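PDB 7JKA: m3DLH protein from Halieaceae bacterium, which probably hydrolyses the ester bond of dienelactones or related lactones, with an alpha/beta-hydrolase fold, and may also act on phosphotriesters. Local coordinates for residues M14-I19 with E31-E36; G40-V45 with G69-A74. One frame throughout, in Å; residues are numbered along the deposited sequence. Where two conformers were deposited one is given.

Contact 1 of 2, residues M14-I19 with E31-E36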
loop_
_atom_site.group_PDB
_atom_site.type_symbol
_atom_site.label_atom_id
_atom_site.label_comp_id
_atom_site.label_asym_id
_atom_site.label_seq_id
_atom_site.Cartn_x
_atom_site.Cartn_y
_atom_site.Cartn_z
ATOM N N MET A 14 -11.120 19.214 -1.611
ATOM C CA MET A 14 -10.889 17.843 -1.156
ATOM C C MET A 14 -12.069 17.357 -0.334
ATOM O O MET A 14 -12.530 18.045 0.583
ATOM C CB MET A 14 -9.616 17.761 -0.317
ATOM C CG MET A 14 -8.474 16.995 -0.970
ATOM S SD MET A 14 -8.069 17.659 -2.585
ATOM C CE MET A 14 -7.293 19.196 -2.139
ATOM N N LYS A 15 -12.553 16.173 -0.669
ATOM C CA LYS A 15 -13.697 15.571 -0.007
ATOM C C LYS A 15 -13.347 14.149 0.382
ATOM O O LYS A 15 -12.402 13.562 -0.146
ATOM C CB LYS A 15 -14.922 15.573 -0.932
ATOM C CG LYS A 15 -15.463 16.960 -1.127
ATOM C CD LYS A 15 -16.792 17.007 -1.880
ATOM C CE LYS A 15 -17.907 16.244 -1.145
ATOM N NZ LYS A 15 -18.335 16.892 0.113
ATOM N N HIS A 16 -14.114 13.603 1.317
ATOM C CA HIS A 16 -14.003 12.191 1.625
ATOM C C HIS A 16 -15.385 11.633 1.901
ATOM O O HIS A 16 -16.301 12.350 2.323
ATOM C CB HIS A 16 -13.056 11.919 2.808
ATOM C CG HIS A 16 -13.464 12.600 4.076
ATOM N ND1 HIS A 16 -13.921 11.907 5.177
ATOM C CD2 HIS A 16 -13.499 13.911 4.414
ATOM C CE1 HIS A 16 -14.209 12.763 6.141
ATOM N NE2 HIS A 16 -13.966 13.986 5.703
ATOM N N ARG A 17 -15.508 10.320 1.692
ATOM C CA ARG A 17 -16.748 9.636 2.025
ATOM C C ARG A 17 -16.420 8.220 2.466
ATOM O O ARG A 17 -15.463 7.598 1.985
ATOM C CB ARG A 17 -17.753 9.635 0.859
ATOM C CG ARG A 17 -17.416 8.747 -0.328
ATOM C CD ARG A 17 -18.489 8.919 -1.404
ATOM N NE ARG A 17 -18.257 8.115 -2.611
ATOM C CZ ARG A 17 -17.764 8.609 -3.741
ATOM N NH1 ARG A 17 -17.456 9.908 -3.831
ATOM N NH2 ARG A 17 -17.604 7.817 -4.791
ATOM N N GLU A 18 -17.200 7.737 3.422
ATOM C CA GLU A 18 -17.089 6.357 3.855
ATOM C C GLU A 18 -17.546 5.434 2.735
ATOM O O GLU A 18 -18.523 5.722 2.038
ATOM C CB GLU A 18 -17.944 6.149 5.105
ATOM C CG GLU A 18 -17.790 4.823 5.771
ATOM C CD GLU A 18 -18.438 4.811 7.137
ATOM O OE1 GLU A 18 -19.623 4.430 7.227
ATOM O OE2 GLU A 18 -17.763 5.206 8.111
ATOM N N ILE A 19 -16.826 4.331 2.551
ATOM C CA ILE A 19 -17.174 3.319 1.556
ATOM C C ILE A 19 -17.282 1.985 2.279
ATOM O O ILE A 19 -16.306 1.524 2.873
ATOM C CB ILE A 19 -16.133 3.206 0.435
ATOM C CG1 ILE A 19 -15.758 4.580 -0.142
ATOM C CG2 ILE A 19 -16.666 2.313 -0.648
ATOM C CD1 ILE A 19 -16.625 4.981 -1.282
ATOM N N GLU A 31 -12.435 4.503 3.152
ATOM C CA GLU A 31 -12.682 5.929 3.000
ATOM C C GLU A 31 -12.097 6.392 1.675
ATOM O O GLU A 31 -10.899 6.208 1.425
ATOM C CB GLU A 31 -12.090 6.698 4.189
ATOM C CG GLU A 31 -12.488 8.155 4.250
ATOM C CD GLU A 31 -12.034 8.802 5.538
ATOM O OE1 GLU A 31 -10.857 9.144 5.639
ATOM O OE2 GLU A 31 -12.859 8.964 6.467
ATOM N N LEU A 32 -12.940 6.975 0.823
ATOM C CA LEU A 32 -12.509 7.501 -0.469
ATOM C C LEU A 32 -12.239 8.986 -0.316
ATOM O O LEU A 32 -13.068 9.706 0.248
ATOM C CB LEU A 32 -13.558 7.281 -1.568
ATOM C CG LEU A 32 -13.098 7.725 -2.964
ATOM C CD1 LEU A 32 -12.196 6.641 -3.596
ATOM C CD2 LEU A 32 -14.248 8.071 -3.894
ATOM N N HIS A 33 -11.078 9.431 -0.804
ATOM C CA HIS A 33 -10.699 10.839 -0.863
ATOM C C HIS A 33 -10.561 11.255 -2.314
ATOM O O HIS A 33 -9.969 10.532 -3.116
ATOM C CB HIS A 33 -9.377 11.090 -0.120
ATOM C CG HIS A 33 -9.488 10.898 1.360
ATOM N ND1 HIS A 33 -9.352 11.936 2.253
ATOM C CD2 HIS A 33 -9.740 9.788 2.098
ATOM C CE1 HIS A 33 -9.536 11.477 3.480
ATOM N NE2 HIS A 33 -9.749 10.175 3.415
ATOM N N TRP A 34 -11.117 12.414 -2.661
ATOM C CA TRP A 34 -11.034 12.865 -4.040
ATOM C C TRP A 34 -11.146 14.382 -4.045
ATOM O O TRP A 34 -11.569 14.993 -3.062
ATOM C CB TRP A 34 -12.106 12.196 -4.917
ATOM C CG TRP A 34 -13.487 12.764 -4.750
ATOM C CD1 TRP A 34 -14.095 13.656 -5.590
ATOM C CD2 TRP A 34 -14.428 12.504 -3.690
ATOM N NE1 TRP A 34 -15.354 13.965 -5.123
ATOM C CE2 TRP A 34 -15.579 13.280 -3.956
ATOM C CE3 TRP A 34 -14.410 11.698 -2.535
ATOM C CZ2 TRP A 34 -16.697 13.276 -3.126
ATOM C CZ3 TRP A 34 -15.534 11.715 -1.705
ATOM C CH2 TRP A 34 -16.658 12.484 -2.010
ATOM N N ASP A 35 -10.753 14.987 -5.161
ATOM C CA ASP A 35 -10.892 16.427 -5.359
ATOM C C ASP A 35 -12.150 16.669 -6.179
ATOM O O ASP A 35 -12.216 16.265 -7.344
ATOM C CB ASP A 35 -9.645 16.979 -6.053
ATOM C CG ASP A 35 -9.704 18.480 -6.326
ATOM O OD1 ASP A 35 -10.673 19.170 -5.937
ATOM O OD2 ASP A 35 -8.737 18.968 -6.942
ATOM N N GLU A 36 -13.151 17.321 -5.563
ATOM C CA GLU A 36 -14.417 17.563 -6.240
ATOM C C GLU A 36 -14.245 18.449 -7.469
ATOM O O GLU A 36 -15.097 18.434 -8.365
ATOM C CB GLU A 36 -15.410 18.173 -5.248
ATOM C CG GLU A 36 -16.878 18.182 -5.704
ATOM C CD GLU A 36 -17.521 16.788 -5.641
ATOM O OE1 GLU A 36 -17.060 15.887 -6.358
ATOM O OE2 GLU A 36 -18.506 16.630 -4.895
HETATM O O HOH W 1 -10.006 14.411 1.109
#

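Contact 2 of 2, residues G40-V45 with G69-A74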
loop_
_atom_site.group_PDB
_atom_site.type_symbol
_atom_site.label_atom_id
_atom_site.label_comp_id
_atom_site.label_asym_id
_atom_site.label_seq_id
_atom_site.Cartn_x
_atom_site.Cartn_y
_atom_site.Cartn_z
ATOM N N GLY A 40 -13.147 14.968 -15.440
ATOM C CA GLY A 40 -13.548 13.609 -15.721
ATOM C C GLY A 40 -12.871 12.614 -14.806
ATOM O O GLY A 40 -12.346 12.955 -13.743
ATOM N N LYS A 41 -12.878 11.362 -15.243
ATOM C CA LYS A 41 -12.314 10.275 -14.456
ATOM C C LYS A 41 -10.827 10.493 -14.204
ATOM O O LYS A 41 -10.094 10.951 -15.086
ATOM C CB LYS A 41 -12.536 8.943 -15.176
ATOM C CG LYS A 41 -13.989 8.676 -15.557
ATOM C CD LYS A 41 -14.198 7.216 -15.953
ATOM C CE LYS A 41 -15.087 6.501 -14.959
ATOM N NZ LYS A 41 -16.436 7.126 -14.876
ATOM N N CYS A 42 -10.383 10.159 -13.006
ATOM C CA CYS A 42 -8.995 10.347 -12.629
ATOM C C CYS A 42 -8.376 9.032 -12.177
ATOM O O CYS A 42 -9.086 8.060 -11.894
ATOM C CB CYS A 42 -8.883 11.389 -11.513
ATOM S SG CYS A 42 -9.668 10.853 -10.037
ATOM N N PRO A 43 -7.051 8.962 -12.103
ATOM C CA PRO A 43 -6.417 7.734 -11.627
ATOM C C PRO A 43 -6.874 7.402 -10.220
ATOM O O PRO A 43 -7.097 8.284 -9.389
ATOM C CB PRO A 43 -4.923 8.072 -11.662
ATOM C CG PRO A 43 -4.837 9.157 -12.688
ATOM C CD PRO A 43 -6.057 9.979 -12.486
ATOM N N GLY A 44 -7.023 6.114 -9.967
ATOM C CA GLY A 44 -7.393 5.615 -8.655
ATOM C C GLY A 44 -6.185 5.001 -7.973
ATOM O O GLY A 44 -5.375 4.312 -8.609
ATOM N N VAL A 45 -6.086 5.216 -6.667
ATOM C CA VAL A 45 -5.009 4.634 -5.873
ATOM C C VAL A 45 -5.632 3.973 -4.654
ATOM O O VAL A 45 -6.355 4.633 -3.893
ATOM C CB VAL A 45 -3.964 5.693 -5.445
ATOM C CG1 VAL A 45 -2.799 5.016 -4.672
ATOM C CG2 VAL A 45 -3.438 6.483 -6.644
ATOM N N GLY A 69 -4.665 15.117 -7.510
ATOM C CA GLY A 69 -5.595 14.845 -8.591
ATOM C C GLY A 69 -5.990 13.393 -8.733
ATOM O O GLY A 69 -6.482 12.998 -9.799
ATOM N N TYR A 70 -5.796 12.583 -7.704
ATOM C CA TYR A 70 -6.198 11.184 -7.755
ATOM C C TYR A 70 -7.463 10.974 -6.922
ATOM O O TYR A 70 -7.879 11.839 -6.160
ATOM C CB TYR A 70 -5.080 10.276 -7.251
ATOM C CG TYR A 70 -3.747 10.524 -7.917
ATOM C CD1 TYR A 70 -3.661 10.730 -9.287
ATOM C CD2 TYR A 70 -2.591 10.571 -7.173
ATOM C CE1 TYR A 70 -2.459 10.954 -9.888
ATOM C CE2 TYR A 70 -1.375 10.802 -7.768
ATOM C CZ TYR A 70 -1.320 10.983 -9.121
ATOM O OH TYR A 70 -0.116 11.213 -9.743
ATOM N N ALA A 71 -8.073 9.802 -7.084
ATOM C CA ALA A 71 -9.122 9.308 -6.197
ATOM C C ALA A 71 -8.512 8.159 -5.427
ATOM O O ALA A 71 -8.080 7.185 -6.038
ATOM C CB ALA A 71 -10.345 8.830 -6.987
ATOM N N ALA A 72 -8.441 8.283 -4.101
ATOM C CA ALA A 72 -7.674 7.365 -3.282
ATOM C C ALA A 72 -8.594 6.703 -2.267
ATOM O O ALA A 72 -9.281 7.388 -1.504
ATOM C CB ALA A 72 -6.527 8.119 -2.597
ATOM N N LEU A 73 -8.585 5.365 -2.240
ATOM C CA LEU A 73 -9.363 4.605 -1.265
ATOM C C LEU A 73 -8.428 4.137 -0.159
ATOM O O LEU A 73 -7.571 3.275 -0.389
ATOM C CB LEU A 73 -10.047 3.413 -1.927
ATOM C CG LEU A 73 -10.910 2.585 -0.960
ATOM C CD1 LEU A 73 -12.176 3.341 -0.637
ATOM C CD2 LEU A 73 -11.264 1.221 -1.547
ATOM N N ALA A 74 -8.596 4.692 1.033
ATOM C CA ALA A 74 -7.936 4.146 2.213
ATOM C C ALA A 74 -8.658 2.856 2.609
ATOM O O ALA A 74 -9.856 2.879 2.920
ATOM C CB ALA A 74 -7.963 5.182 3.334
#

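Contact 1 of 2, residues M14-I19 with E31-E36
Lys-15 O is gripped by Trp-34 N at 3.0 Å and by a water at 2.8 Å. The same water is 2.8 Å from His-33 ND1. Lys-15 N returns a bond to Trp-34 O, which closes one hydrogen-bonded pair of this antiparallel hairpin. Arg-17 and Leu-32 form the next. On the other side of the sheet His-16 CB sits over the centre of the His-33 ring, and His-33 NE2 donates to Glu-31 OE1. The indole of Trp-34 is sandwiched. Lys-15 CB lies over one face in a CH-pi contact. Arg-17 NH1 lies over the opposite face, 3.3 Å from Trp-34 CH2, in a cation-pi pair. The planes are 69° apart, so the guanidinium stands on the ring. Arg-17 CG lies between the backbone N and the carbonyl carbon (chi1 71°), and the extended chain carries the guanidinium over the indole. Arg-17 NH2 also hydrogen-bonds Gln-118 and forms a salt bridge with Glu-120. Trp-34 NE1 donates at 174° to Glu-36 OE1, from above the carboxylate plane. Replacing Trp-34 by alanine would probably open a gap between Lys-15 CB and the guanidinium, and leave Glu-36 OE1 without its indole N-H. The flanking groups and this bond probably fix the indole's rotation.

Contact 2 of 2, residues G40-V45 with G69-A74
This is a parallel strand pairing inside a beta-alpha-beta unit, in the buried part of the central sheet of an alpha/beta-hydrolase fold. Strand 42-48 leads into helix 56-67, and the chain then returns as strand 71-74 beside it. The short strand axes are 4.6 Å apart and run 16° from parallel. Three backbone hydrogen bonds hold the pair. Ala-71 N donates to Pro-43 O at 2.9 Å, close to straight. Val-45 N donates to Ala-71 O, and Leu-73 N to Val-45 O. Ala-71 therefore uses both its N-H and its carbonyl on the first strand. Gly-44 CA comes within 3.1 Å of Ala-71 O, a CA-H...O contact that supplements the bond from Val-45.

The side chains pack where the second strand begins. Gly-69 ends the helix in a Schellman motif, and a CB at its positive phi would collide with the carbonyl O of the residue before. Its own carbonyl O lies 3.4 Å from Cys-42 CB. In one of the two conformers modelled for Cys-42, chi1 64° brings SG to 3.7 Å from Ala-71 CB; the contact is doubtful for the other. Pro-43 meets the ring of Tyr-70 obliquely, with Pro-43 CB 3.8 Å from Tyr-70 CD1. Farther along, Val-45 CG2 rests more loosely on Tyr-70 CB.

Helix 56-67 packs on Val-45, Tyr-70 and Ala-72 through Leu-65, and also meets Ala-72 through Ala-62. Helix 232-250 touches Pro-43 through Phe-250, Val-45 through Phe-246 and Tyr-70 through Asp-247. On its other edge strand 42-48 bonds through the backbones of Cys-42 and Gly-44 to strands 121-122 and 126-131 and the residues just before them. Strand 27-35 lies along the other edge of strand 71-74.

How the contacts relate
From the N terminus the chain first makes strand 14-22, turns, and comes back as strand 27-35, so contact 1 closes a short hairpin. Contact 2 opens only after that. From strand 42-48 the chain passes through helix 56-67 and returns as strand 71-74, closing a longer beta-alpha-beta loop. The two contacts follow in series and neither encloses the other. They meet in one sheet, and the centres of contact 1 and contact 2 are about 9 Å apart. Strand 71-74 has strand 27-35 antiparallel on one side and strand 42-48 parallel on the other. Probable backbone hydrogen bonds from Ala-74 N to Glu-31 O and from His-33 N to Ala-72 O tie the hairpin to the parallel core.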